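Long-range contact in phosphoacetylglucosamine mutase (Aspergillus lentulus, PDB 5O9X), which probably interconverts the 6-phosphate and 1-phosphate of N-acetylglucosamine by way of a bisphosphorylated sugar intermediate: residues Phe32-Val43 against Thr67-Val78. The protein carries 1 engineered substitution. Numbering follows the deposited sequence.
Sequences FRMKADLLNTVV and TAAHNPAEDNGV. Unlike the reference sequence in segment 32-43: Lys35 (reference Arg). Engineered in segment 67-78: Ala69 (natural residue Ser). With G16 (1,6-di-O-phosphono-alpha-D-glucopyranose), chain B.
Arg33 reaches from the outermost strand of the domain I sheet, across Gly77 of the neighbouring antiparallel strand, to the phosphoserine loop of the α-D-phosphohexomutase fold, where the natural serine is here the engineered Ala69. Gly77, lacking a side chain, lets Phe32 O sit close over its CA. Arg33 CG lies anti to the backbone N (chi1 -163°) and packs on Ala68 CB at 3.6 Å, while a bend at chi3 turns the guanidinium to the ligand phosphate. Arg33 NH2 donates to G16 O1X at 2.7 Å and Arg33 NH1 to G16 O2X at 2.8 Å, a two-pronged grip that suits a flat, delocalised cation and probably helps to offset the phosphate charge. His70 ND1 gives G16 O2X a second side-chain donor, nearly straight at 173°; its NE2 is bonded to Glu510.

Val78, second to Arg33 in surface covered, shares its sheet face with Phe32, Met34 and Asn76. Its compact, branched side chain crosses that of Val43 (helix 40-56) at about a right angle, Val78 CG2 meeting Val43 CG2 at a tight 3.3 Å. At the exposed end, the long chains of Lys35 and Glu74 let Lys35 NZ and Glu74 OE1 form a long salt bridge (3.7 Å).

Asn71 OD1 accepts from Arg33 NH1 at 3.1 Å, the donor above the carbonyl plane. Asp75 steadies this amide, its OD2 taking the Asn71 ND2 hydrogen on the anti side at 2.9 Å.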
# COMPACT_ATOMS: atom_id res chain seq x y z
N PHE A 32 -13.58 -0.88 -3.71
CA PHE A 32 -14.62 -1.73 -3.19
C PHE A 32 -13.99 -3.02 -2.65
O PHE A 32 -13.11 -3.60 -3.30
CB PHE A 32 -15.61 -2.08 -4.30
CG PHE A 32 -16.27 -0.86 -4.92
CD1 PHE A 32 -17.26 -0.15 -4.22
CD2 PHE A 32 -15.88 -0.43 -6.19
CE1 PHE A 32 -17.83 0.99 -4.79
CE2 PHE A 32 -16.47 0.71 -6.78
CZ PHE A 32 -17.46 1.40 -6.07
N ARG A 33 -14.45 -3.43 -1.48
CA ARG A 33 -13.92 -4.61 -0.83
C ARG A 33 -14.98 -5.20 0.09
O ARG A 33 -15.56 -4.49 0.90
CB ARG A 33 -12.69 -4.16 0.00
CG ARG A 33 -11.84 -5.35 0.38
CD ARG A 33 -10.56 -4.82 1.01
NE ARG A 33 -9.62 -4.16 0.09
CZ ARG A 33 -8.37 -3.78 0.54
NH1 ARG A 33 -7.96 -4.13 1.79
NH2 ARG A 33 -7.47 -3.19 -0.27
N MET A 34 -15.22 -6.50 0.00
CA MET A 34 -16.30 -7.11 0.74
C MET A 34 -16.23 -8.61 0.57
O MET A 34 -15.36 -9.10 -0.18
CB MET A 34 -17.66 -6.59 0.20
CG MET A 34 -17.91 -7.01 -1.23
SD MET A 34 -19.09 -5.92 -2.07
CE MET A 34 -18.25 -4.36 -2.32
N LYS A 35 -17.17 -9.33 1.21
CA LYS A 35 -17.26 -10.78 0.99
C LYS A 35 -17.45 -11.04 -0.51
O LYS A 35 -18.26 -10.37 -1.16
CB LYS A 35 -18.34 -11.48 1.88
CG LYS A 35 -18.05 -12.96 2.08
CD LYS A 35 -19.03 -13.58 3.06
CE LYS A 35 -19.20 -15.09 2.81
NZ LYS A 35 -19.73 -15.68 4.08
N ALA A 36 -16.70 -12.01 -1.04
CA ALA A 36 -16.55 -12.18 -2.51
C ALA A 36 -17.88 -12.53 -3.16
O ALA A 36 -18.08 -12.21 -4.33
CB ALA A 36 -15.52 -13.23 -2.84
N ASP A 37 -18.80 -13.17 -2.40
CA ASP A 37 -20.12 -13.52 -3.04
C ASP A 37 -20.99 -12.28 -3.34
O ASP A 37 -22.00 -12.40 -4.06
CB ASP A 37 -20.91 -14.60 -2.29
CG ASP A 37 -21.21 -14.22 -0.84
OD1 ASP A 37 -20.93 -13.07 -0.40
OD2 ASP A 37 -21.74 -15.10 -0.12
N LEU A 38 -20.62 -11.12 -2.81
CA LEU A 38 -21.33 -9.86 -3.08
C LEU A 38 -20.83 -9.08 -4.28
O LEU A 38 -21.46 -8.07 -4.67
CB LEU A 38 -21.27 -8.93 -1.89
CG LEU A 38 -21.87 -9.47 -0.59
CD1 LEU A 38 -21.62 -8.53 0.60
CD2 LEU A 38 -23.36 -9.88 -0.76
N LEU A 39 -19.73 -9.54 -4.88
CA LEU A 39 -18.98 -8.70 -5.80
C LEU A 39 -19.36 -8.66 -7.30
O LEU A 39 -18.94 -7.74 -8.00
CB LEU A 39 -17.48 -9.00 -5.65
CG LEU A 39 -16.92 -8.23 -4.45
CD1 LEU A 39 -15.63 -8.94 -4.03
CD2 LEU A 39 -16.69 -6.74 -4.80
N ASN A 40 -20.15 -9.61 -7.83
CA ASN A 40 -20.30 -9.60 -9.31
C ASN A 40 -20.71 -8.23 -9.93
O ASN A 40 -20.08 -7.74 -10.89
CB ASN A 40 -21.34 -10.65 -9.74
CG ASN A 40 -20.78 -12.06 -9.73
OD1 ASN A 40 -19.57 -12.30 -9.52
ND2 ASN A 40 -21.66 -13.00 -9.91
N THR A 41 -21.78 -7.62 -9.41
CA THR A 41 -22.31 -6.44 -10.08
C THR A 41 -21.35 -5.25 -9.89
O THR A 41 -21.25 -4.36 -10.74
CB THR A 41 -23.73 -6.11 -9.64
OG1 THR A 41 -23.78 -5.72 -8.26
CG2 THR A 41 -24.64 -7.33 -9.84
N VAL A 42 -20.63 -5.27 -8.76
CA VAL A 42 -19.63 -4.26 -8.43
C VAL A 42 -18.50 -4.26 -9.47
O VAL A 42 -18.13 -3.22 -10.01
CB VAL A 42 -19.03 -4.48 -7.01
CG1 VAL A 42 -17.95 -3.46 -6.73
CG2 VAL A 42 -20.09 -4.24 -5.95
N VAL A 43 -17.94 -5.44 -9.69
CA VAL A 43 -16.85 -5.62 -10.62
C VAL A 43 -17.33 -5.23 -12.05
O VAL A 43 -16.56 -4.63 -12.85
CB VAL A 43 -16.32 -7.09 -10.52
CG1 VAL A 43 -15.33 -7.40 -11.63
CG2 VAL A 43 -15.68 -7.31 -9.11
N THR A 67 -8.27 -7.80 -5.82
CA THR A 67 -7.65 -8.27 -4.63
C THR A 67 -8.41 -7.61 -3.48
O THR A 67 -8.96 -6.52 -3.62
CB THR A 67 -6.11 -7.82 -4.56
OG1 THR A 67 -5.56 -8.33 -3.37
CG2 THR A 67 -5.93 -6.27 -4.51
N ALA A 68 -8.41 -8.28 -2.35
CA ALA A 68 -8.71 -7.65 -1.05
C ALA A 68 -7.45 -7.55 -0.13
O ALA A 68 -7.61 -7.27 1.06
CB ALA A 68 -9.89 -8.33 -0.35
N ALA A 69 -6.23 -7.75 -0.70
CA ALA A 69 -4.94 -7.31 -0.02
C ALA A 69 -4.73 -7.94 1.38
O ALA A 69 -4.55 -9.16 1.44
CB ALA A 69 -4.94 -5.79 0.07
N HIS A 70 -4.83 -7.19 2.51
CA HIS A 70 -4.62 -7.76 3.85
C HIS A 70 -5.83 -8.54 4.37
O HIS A 70 -5.71 -9.28 5.39
CB HIS A 70 -4.32 -6.63 4.92
CG HIS A 70 -5.53 -5.98 5.47
ND1 HIS A 70 -6.13 -4.88 4.86
CD2 HIS A 70 -6.29 -6.25 6.57
CE1 HIS A 70 -7.19 -4.51 5.57
NE2 HIS A 70 -7.30 -5.33 6.60
N ASN A 71 -7.00 -8.36 3.73
CA ASN A 71 -8.27 -9.00 4.21
C ASN A 71 -8.26 -10.55 4.25
O ASN A 71 -7.50 -11.21 3.50
CB ASN A 71 -9.51 -8.55 3.41
CG ASN A 71 -9.88 -7.07 3.68
OD1 ASN A 71 -9.00 -6.22 3.77
ND2 ASN A 71 -11.18 -6.79 3.75
N PRO A 72 -9.15 -11.11 5.09
CA PRO A 72 -9.21 -12.59 5.14
C PRO A 72 -9.60 -13.13 3.73
O PRO A 72 -10.17 -12.38 2.88
CB PRO A 72 -10.35 -12.87 6.19
CG PRO A 72 -10.31 -11.60 7.10
CD PRO A 72 -10.09 -10.47 6.10
N ALA A 73 -9.26 -14.39 3.49
CA ALA A 73 -9.43 -15.09 2.19
C ALA A 73 -10.85 -15.02 1.62
O ALA A 73 -10.96 -15.04 0.38
CB ALA A 73 -9.01 -16.58 2.34
N GLU A 74 -11.91 -14.93 2.46
CA GLU A 74 -13.28 -14.97 1.92
C GLU A 74 -13.62 -13.64 1.22
O GLU A 74 -14.62 -13.55 0.48
CB GLU A 74 -14.31 -15.17 3.05
CG GLU A 74 -14.39 -13.95 3.99
CD GLU A 74 -15.43 -14.10 5.12
OE1 GLU A 74 -16.26 -15.04 5.08
OE2 GLU A 74 -15.41 -13.26 6.04
N ASP A 75 -12.81 -12.62 1.41
CA ASP A 75 -13.10 -11.30 0.75
C ASP A 75 -12.44 -11.22 -0.63
O ASP A 75 -11.50 -11.97 -0.96
CB ASP A 75 -12.57 -10.13 1.58
CG ASP A 75 -13.36 -9.90 2.88
OD1 ASP A 75 -14.45 -10.51 3.06
OD2 ASP A 75 -12.91 -9.08 3.72
N ASN A 76 -12.90 -10.28 -1.45
CA ASN A 76 -12.15 -9.84 -2.59
C ASN A 76 -12.49 -8.37 -2.82
O ASN A 76 -13.19 -7.74 -1.97
CB ASN A 76 -12.37 -10.73 -3.85
CG ASN A 76 -11.08 -10.83 -4.69
OD1 ASN A 76 -10.25 -9.92 -4.62
ND2 ASN A 76 -10.88 -11.97 -5.45
N GLY A 77 -11.94 -7.78 -3.86
CA GLY A 77 -12.16 -6.37 -4.06
C GLY A 77 -11.57 -5.95 -5.36
O GLY A 77 -10.94 -6.73 -6.10
N VAL A 78 -11.73 -4.68 -5.68
CA VAL A 78 -11.27 -4.22 -7.01
C VAL A 78 -10.81 -2.81 -6.86
O VAL A 78 -11.64 -1.94 -6.48
CB VAL A 78 -12.39 -4.16 -8.10
CG1 VAL A 78 -11.79 -4.30 -9.45
CG2 VAL A 78 -13.40 -5.23 -7.94
C1 G16 B . -5.51 -0.55 2.63
C2 G16 B . -4.94 0.80 2.23
C3 G16 B . -4.00 1.34 3.35
C4 G16 B . -4.65 1.43 4.72
C5 G16 B . -5.19 0.05 5.07
C6 G16 B . -6.11 0.01 6.26
O1 G16 B . -4.44 -1.49 2.77
O2 G16 B . -4.26 0.79 0.94
O3 G16 B . -3.48 2.53 2.90
O4 G16 B . -3.73 1.82 5.83
O5 G16 B . -6.09 -0.45 4.05
O6 G16 B . -7.27 0.91 5.95
P G16 B . -8.50 1.00 7.00
O1P G16 B . -7.92 1.29 8.41
O2P G16 B . -9.19 -0.39 7.03
O3P G16 B . -9.51 2.03 6.47
P' G16 B . -4.34 -2.86 1.88
O1X G16 B . -4.90 -2.55 0.46
O2X G16 B . -5.31 -3.89 2.52
O3X G16 B . -2.95 -3.40 2.00